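Local coordinates for protein beta-galactosidase (Trichoderma reesei, PDB 3OG2) that probably hydrolyses terminal non-reducing beta-D-galactose residues in beta-D-galactosides, as a glycoside hydrolase of family 35, at residues 27-31 / 32-36; 163-166 / 167-170. All coordinates share one frame; numbering follows the deposited sequence.

Contact 1 (27-31 / 32-36); sequences TWDEH and SLFVH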
ATOM      1  N   THR A  27     -21.984   2.621 -15.517  1.00  8.59           N
ATOM      2  CA  THR A  27     -23.197   1.913 -15.225  1.00  7.65           C
ATOM      3  C   THR A  27     -22.839   0.467 -14.899  1.00  8.08           C
ATOM      4  O   THR A  27     -21.634   0.106 -14.878  1.00  9.49           O
ATOM      5  CB  THR A  27     -24.223   2.033 -16.371  1.00  9.17           C
ATOM      6  OG1 THR A  27     -23.667   1.489 -17.598  1.00 10.98           O
ATOM      7  CG2 THR A  27     -24.654   3.467 -16.624  1.00 10.91           C
ATOM      8  N   TRP A  28     -23.820  -0.389 -14.643  1.00  8.38           N
ATOM      9  CA  TRP A  28     -23.481  -1.748 -14.214  1.00  8.13           C
ATOM     10  C   TRP A  28     -24.676  -2.655 -14.530  1.00  8.54           C
ATOM     11  O   TRP A  28     -25.804  -2.168 -14.629  1.00  9.71           O
ATOM     12  CB  TRP A  28     -23.098  -1.849 -12.704  1.00  9.11           C
ATOM     13  CG  TRP A  28     -24.306  -1.530 -11.842  1.00  8.87           C
ATOM     14  CD1 TRP A  28     -25.251  -2.413 -11.380  1.00  9.98           C
ATOM     15  CD2 TRP A  28     -24.678  -0.218 -11.384  1.00  8.70           C
ATOM     16  NE1 TRP A  28     -26.207  -1.766 -10.675  1.00  9.53           N
ATOM     17  CE2 TRP A  28     -25.881  -0.421 -10.651  1.00  8.76           C
ATOM     18  CE3 TRP A  28     -24.154   1.086 -11.495  1.00  8.88           C
ATOM     19  CZ2 TRP A  28     -26.548   0.622 -10.044  1.00 10.28           C
ATOM     20  CZ3 TRP A  28     -24.870   2.092 -10.883  1.00 10.67           C
ATOM     21  CH2 TRP A  28     -26.046   1.876 -10.171  1.00 10.84           C
ATOM     22  N   ASP A  29     -24.406  -3.955 -14.549  1.00  8.85           N
ATOM     23  CA  ASP A  29     -25.475  -4.926 -14.424  1.00  9.40           C
ATOM     24  C   ASP A  29     -24.988  -6.124 -13.636  1.00  8.96           C
ATOM     25  O   ASP A  29     -24.003  -5.997 -12.844  1.00 10.30           O
ATOM     26  CB  ASP A  29     -25.985  -5.249 -15.836  1.00  9.83           C
ATOM     27  CG  ASP A  29     -25.038  -6.027 -16.712  1.00  9.78           C
ATOM     28  OD1 ASP A  29     -23.917  -6.431 -16.263  1.00 10.23           O
ATOM     29  OD2 ASP A  29     -25.373  -6.273 -17.893  1.00 11.67           O
ATOM     30  N   GLU A  30     -25.622  -7.270 -13.758  1.00  9.06           N
ATOM     31  CA  GLU A  30     -25.247  -8.416 -12.936  1.00  9.69           C
ATOM     32  C   GLU A  30     -23.816  -8.841 -13.219  1.00  9.66           C
ATOM     33  O   GLU A  30     -23.247  -9.493 -12.328  1.00 11.21           O
ATOM     34  CB  GLU A  30     -26.167  -9.615 -13.206  1.00 10.85           C
ATOM     35  CG  GLU A  30     -27.617  -9.416 -12.964  1.00 17.47           C
ATOM     36  CD  GLU A  30     -28.395  -8.887 -14.153  1.00 23.08           C
ATOM     37  OE1 GLU A  30     -27.918  -8.188 -15.076  1.00 19.63           O
ATOM     38  OE2 GLU A  30     -29.604  -9.190 -14.117  1.00 40.47           O
ATOM     39  N   HIS A  31     -23.304  -8.538 -14.422  1.00  9.32           N
ATOM     40  CA  HIS A  31     -22.001  -9.120 -14.811  1.00  9.69           C
ATOM     41  C   HIS A  31     -20.812  -8.223 -14.618  1.00  9.19           C
ATOM     42  O   HIS A  31     -19.733  -8.689 -14.279  1.00 12.75           O
ATOM     43  CB  HIS A  31     -22.043  -9.544 -16.292  1.00 12.96           C
ATOM     44  CG  HIS A  31     -23.234 -10.392 -16.601  1.00 14.58           C
ATOM     45  ND1 HIS A  31     -23.435 -11.592 -16.007  1.00 20.55           N
ATOM     46  CD2 HIS A  31     -24.266 -10.150 -17.444  1.00 21.83           C
ATOM     47  CE1 HIS A  31     -24.575 -12.116 -16.494  1.00 28.71           C
ATOM     48  NE2 HIS A  31     -25.091 -11.240 -17.367  1.00 25.65           N
ATOM     49  N   SER A  32     -20.998  -6.910 -14.851  1.00  8.95           N
ATOM     50  CA  SER A  32     -19.826  -6.002 -14.832  1.00  8.63           C
ATOM     51  C   SER A  32     -20.273  -4.569 -14.749  1.00  7.51           C
ATOM     52  O   SER A  32     -21.429  -4.203 -15.003  1.00  9.09           O
ATOM     53  CB  SER A  32     -18.954  -6.200 -16.084  1.00  9.36           C
ATOM     54  OG  SER A  32     -19.587  -5.669 -17.247  1.00 10.20           O
ATOM     55  N   LEU A  33     -19.286  -3.730 -14.424  1.00  8.46           N
ATOM     56  CA  LEU A  33     -19.370  -2.315 -14.764  1.00  8.38           C
ATOM     57  C   LEU A  33     -19.323  -2.118 -16.254  1.00  9.00           C
ATOM     58  O   LEU A  33     -18.773  -2.921 -17.029  1.00  9.79           O
ATOM     59  CB  LEU A  33     -18.163  -1.661 -14.045  1.00 11.01           C
ATOM     60  CG  LEU A  33     -18.360  -0.300 -13.479  1.00 12.77           C
ATOM     61  CD1 LEU A  33     -19.345  -0.377 -12.297  1.00 12.12           C
ATOM     62  CD2 LEU A  33     -17.055   0.294 -13.038  1.00 11.49           C
ATOM     63  N   PHE A  34     -19.855  -0.994 -16.673  1.00 10.06           N
ATOM     64  CA  PHE A  34     -19.668  -0.446 -18.013  1.00 10.08           C
ATOM     65  C   PHE A  34     -19.080   0.946 -17.872  1.00  9.64           C
ATOM     66  O   PHE A  34     -19.587   1.740 -17.034  1.00 12.47           O
ATOM     67  CB  PHE A  34     -20.999  -0.324 -18.751  1.00 11.22           C
ATOM     68  CG  PHE A  34     -21.753  -1.582 -19.128  1.00 11.31           C
ATOM     69  CD1 PHE A  34     -22.303  -2.392 -18.154  1.00 11.86           C
ATOM     70  CD2 PHE A  34     -21.909  -1.939 -20.468  1.00 12.51           C
ATOM     71  CE1 PHE A  34     -23.004  -3.559 -18.462  1.00 13.89           C
ATOM     72  CE2 PHE A  34     -22.671  -3.079 -20.761  1.00 13.49           C
ATOM     73  CZ  PHE A  34     -23.257  -3.852 -19.795  1.00 14.08           C
ATOM     74  N   VAL A  35     -18.060   1.260 -18.638  1.00  9.42           N
ATOM     75  CA  VAL A  35     -17.473   2.583 -18.648  1.00  9.51           C
ATOM     76  C   VAL A  35     -17.586   3.100 -20.082  1.00 10.81           C
ATOM     77  O   VAL A  35     -17.071   2.448 -21.012  1.00 11.46           O
ATOM     78  CB  VAL A  35     -16.010   2.545 -18.114  1.00 10.60           C
ATOM     79  CG1 VAL A  35     -15.393   3.965 -18.274  1.00 13.08           C
ATOM     80  CG2 VAL A  35     -15.906   2.062 -16.684  1.00 11.21           C
ATOM     81  N   HIS A  36     -18.272   4.228 -20.283  1.00 11.33           N
ATOM     82  CA  HIS A  36     -18.554   4.734 -21.615  1.00 12.90           C
ATOM     83  C   HIS A  36     -19.193   3.624 -22.468  1.00 13.58           C
ATOM     84  O   HIS A  36     -18.952   3.534 -23.667  1.00 16.95           O
ATOM     85  CB  HIS A  36     -17.297   5.278 -22.284  1.00 14.44           C
ATOM     86  CG  HIS A  36     -16.653   6.476 -21.661  1.00 16.74           C
ATOM     87  ND1 HIS A  36     -17.308   7.692 -21.589  1.00 20.59           N
ATOM     88  CD2 HIS A  36     -15.453   6.739 -21.088  1.00 21.79           C
ATOM     89  CE1 HIS A  36     -16.546   8.623 -21.011  1.00 24.17           C
ATOM     90  NE2 HIS A  36     -15.402   8.062 -20.696  1.00 24.81           N
TER
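Thr27 and Phe34 form the antiparallel hydrogen-bonded pair of a short hairpin: Phe34 N gives a 2.8 Å bond to Thr27 O, and Thr27 N returns one of 3.0 Å to Phe34 O. Trp28 and Leu33 follow as a non-hydrogen-bonded pair, and beyond them Asp29 N reaches Ser32 O at 3.0 Å. The turn is tied by a carboxylate. With its CG between the backbone N and the carbonyl carbon (chi1 69°), Asp29 bends back over the loop, and OD1 accepts from His31 N at 2.9 Å, above the carboxylate plane, and from Ser32 N at 3.3 Å, nearly along its C-O axis. OD2 makes a salt bridge with Arg39 of strand 38-47, whose guanidinium also binds Ser32 OG. Side chains pack on both faces. Phe34 shares one face of the hairpin with Thr27, whose OG1 lies 3.4 Å from Phe34 CB; the Phe34 ring turns an edge to the carboxylate, Phe34 CE1 lying 3.6 Å from Asp29 CG, with carboxylate and ring planes 83° apart. On the other face Leu33 CD1 makes an apolar contact with Trp28 CB at 4.1 Å. With an alanine at Asp29, the amides of His31 and Ser32 would probably lose their shared acceptor and Arg39 its charged mate. The arrangement is a beta hairpin whose loop is shaped by an Asx turn.

Contact 2 (163-166 / 167-170); sequences KAQI and TNGG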
ATOM      1  N   LYS A 163     -15.125  16.919  -8.445  1.00  9.01           N
ATOM      2  CA  LYS A 163     -14.566  17.619  -9.614  1.00  9.41           C
ATOM      3  C   LYS A 163     -13.736  16.670 -10.475  1.00  8.66           C
ATOM      4  O   LYS A 163     -13.637  16.910 -11.682  1.00 11.18           O
ATOM      5  CB  LYS A 163     -13.736  18.798  -9.073  1.00 12.74           C
ATOM      6  CG  LYS A 163     -14.567  19.828  -8.342  1.00 27.71           C
ATOM      7  CD  LYS A 163     -13.820  21.030  -7.825  1.00 31.71           C
ATOM      8  CE  LYS A 163     -14.748  22.078  -7.282  1.00 44.20           C
ATOM      9  NZ  LYS A 163     -15.459  21.745  -6.017  1.00 58.40           N
ATOM     10  N   ALA A 164     -13.214  15.630  -9.858  1.00  8.48           N
ATOM     11  CA  ALA A 164     -12.337  14.669 -10.559  1.00  8.26           C
ATOM     12  C   ALA A 164     -13.131  13.510 -11.134  1.00  6.94           C
ATOM     13  O   ALA A 164     -12.554  12.549 -11.638  1.00  7.98           O
ATOM     14  CB  ALA A 164     -11.277  14.179  -9.608  1.00  8.99           C
ATOM     15  N   GLN A 165     -14.462  13.508 -11.059  1.00  7.70           N
ATOM     16  CA  GLN A 165     -15.234  12.416 -11.645  1.00  7.66           C
ATOM     17  C   GLN A 165     -15.117  12.356 -13.149  1.00  7.56           C
ATOM     18  O   GLN A 165     -14.909  13.352 -13.849  1.00  8.42           O
ATOM     19  CB  GLN A 165     -16.730  12.625 -11.268  1.00  7.77           C
ATOM     20  CG  GLN A 165     -16.983  12.274  -9.789  1.00  8.56           C
ATOM     21  CD  GLN A 165     -18.399  12.640  -9.410  1.00  8.13           C
ATOM     22  OE1 GLN A 165     -19.176  11.772  -8.969  1.00  9.02           O
ATOM     23  NE2 GLN A 165     -18.801  13.904  -9.506  1.00  8.54           N
ATOM     24  N   ILE A 166     -15.270  11.113 -13.643  1.00  7.64           N
ATOM     25  CA  ILE A 166     -15.260  10.851 -15.071  1.00  8.41           C
ATOM     26  C   ILE A 166     -16.336  11.661 -15.818  1.00  9.97           C
ATOM     27  O   ILE A 166     -16.182  12.024 -17.000  1.00 11.53           O
ATOM     28  CB  ILE A 166     -15.374   9.335 -15.311  1.00  9.14           C
ATOM     29  CG1 ILE A 166     -15.134   8.962 -16.749  1.00 10.13           C
ATOM     30  CG2 ILE A 166     -16.755   8.803 -14.852  1.00  9.83           C
ATOM     31  CD1 ILE A 166     -15.051   7.467 -17.031  1.00 10.59           C
ATOM     32  N   THR A 167     -17.432  12.036 -15.127  1.00  9.85           N
ATOM     33  CA  THR A 167     -18.500  12.856 -15.724  1.00 10.51           C
ATOM     34  C   THR A 167     -18.013  14.269 -15.962  1.00 11.83           C
ATOM     35  O   THR A 167     -18.684  15.003 -16.686  1.00 13.90           O
ATOM     36  CB  THR A 167     -19.709  12.862 -14.772  1.00 11.74           C
ATOM     37  OG1 THR A 167     -19.247  13.096 -13.464  1.00 12.67           O
ATOM     38  CG2 THR A 167     -20.392  11.501 -14.769  1.00 13.45           C
ATOM     39  N   ASN A 168     -16.906  14.678 -15.376  1.00 11.55           N
ATOM     40  CA  ASN A 168     -16.268  15.979 -15.564  1.00 14.67           C
ATOM     41  C   ASN A 168     -14.922  15.854 -16.282  1.00 14.36           C
ATOM     42  O   ASN A 168     -14.165  16.798 -16.247  1.00 19.34           O
ATOM     43  CB  ASN A 168     -15.931  16.669 -14.233  1.00 18.04           C
ATOM     44  CG  ASN A 168     -17.190  16.948 -13.495  1.00 21.54           C
ATOM     45  OD1 ASN A 168     -18.183  17.340 -14.149  1.00 28.64           O
ATOM     46  ND2 ASN A 168     -17.179  16.776 -12.195  1.00 24.60           N
ATOM     47  N   GLY A 169     -14.629  14.719 -16.892  1.00 12.88           N
ATOM     48  CA  GLY A 169     -13.364  14.573 -17.598  1.00 14.78           C
ATOM     49  C   GLY A 169     -12.211  14.124 -16.720  1.00 11.60           C
ATOM     50  O   GLY A 169     -11.068  14.229 -17.159  1.00 14.37           O
ATOM     51  N   GLY A 170     -12.498  13.621 -15.515  1.00  9.93           N
ATOM     52  CA  GLY A 170     -11.454  13.182 -14.580  1.00  9.47           C
ATOM     53  C   GLY A 170     -11.474  11.666 -14.464  1.00  7.86           C
ATOM     54  O   GLY A 170     -12.201  10.914 -15.160  1.00  8.90           O
TER
HETATM   55  O   HOH W   1     -11.925  16.494 -13.767  1.00 33.40           O
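Gln165 O is gripped by two backbone amides, Asn168 N at 2.8 Å and Gly170 N at 2.9 Å, which reach it from opposite faces of its carbonyl plane. Gly169 N bonds the next carbonyl, Ile166 O, at 3.1 Å. The nested bonds from Gly170 N and Gly169 N make a Schellman motif that closes the short 3-10 turn at Ile166 and Thr167, with Gly169 as its glycine of positive phi. Both glycines are at positions where a CB would be obstructed, in different ways. At Gly169, with phi 86°, a CB would jam against the preceding carbonyl; Gly170 lies against Ala164 O, 3.2 Å from its CA, and a CB there would clash with that oxygen. Gly170 O in turn receives a CA-H...O contact from Ile166 CA at 3.1 Å.

Among the side chains, Gln165 and Thr167 lie side by side and point the same way, with Thr167 OG1 3.4 Å from Gln165 CB. Thr167 OG1 sits between its own backbone N and carbonyl carbon (chi1 46°), which turns it toward the glutamine stem. Extended beyond CG, Gln165 carries its amide out to the 207-210 loop: OE1 accepts from Ile209 N and Val210 N and NE2 gives to Gly207 O, while NE2 also gives back to Ala162 O of helix 144-163. Asn168 CB rests 3.4 Å from Lys163 O, and a water donates to that same Lys163 O and, weakly, to Asn168 O.

The turn links helix 144-163 to strand 172-177: Ala164 and Ile166 are backbone-bonded to Val172, and the Ile166 side chain packs on Ile173 of that strand.

In the fold
Both contacts are part of the mixed sheet and connections of the TIM-barrel domain, 27-31 through its pairing with strand 33-35, and lie away from the galactose-binding residues. Contact 1 comes first along the chain, as the hairpin of strands 26-28 and 33-35 leading into strand 38-47; contact 2 follows much later, in the loop between helix 144-163 and strand 172-177. One mixed sheet includes all four of these strands, passing from 38-47 through 72-76 and 110-116 to 172-177. Although their centres are 18 Å apart, the contacts touch: Ile166 CD1 lies 3.7 Å from Val35 CG1 and 3.7 Å from His36 NE2. The N-terminal hairpin thus packs directly against a helix-to-strand turn of the barrel.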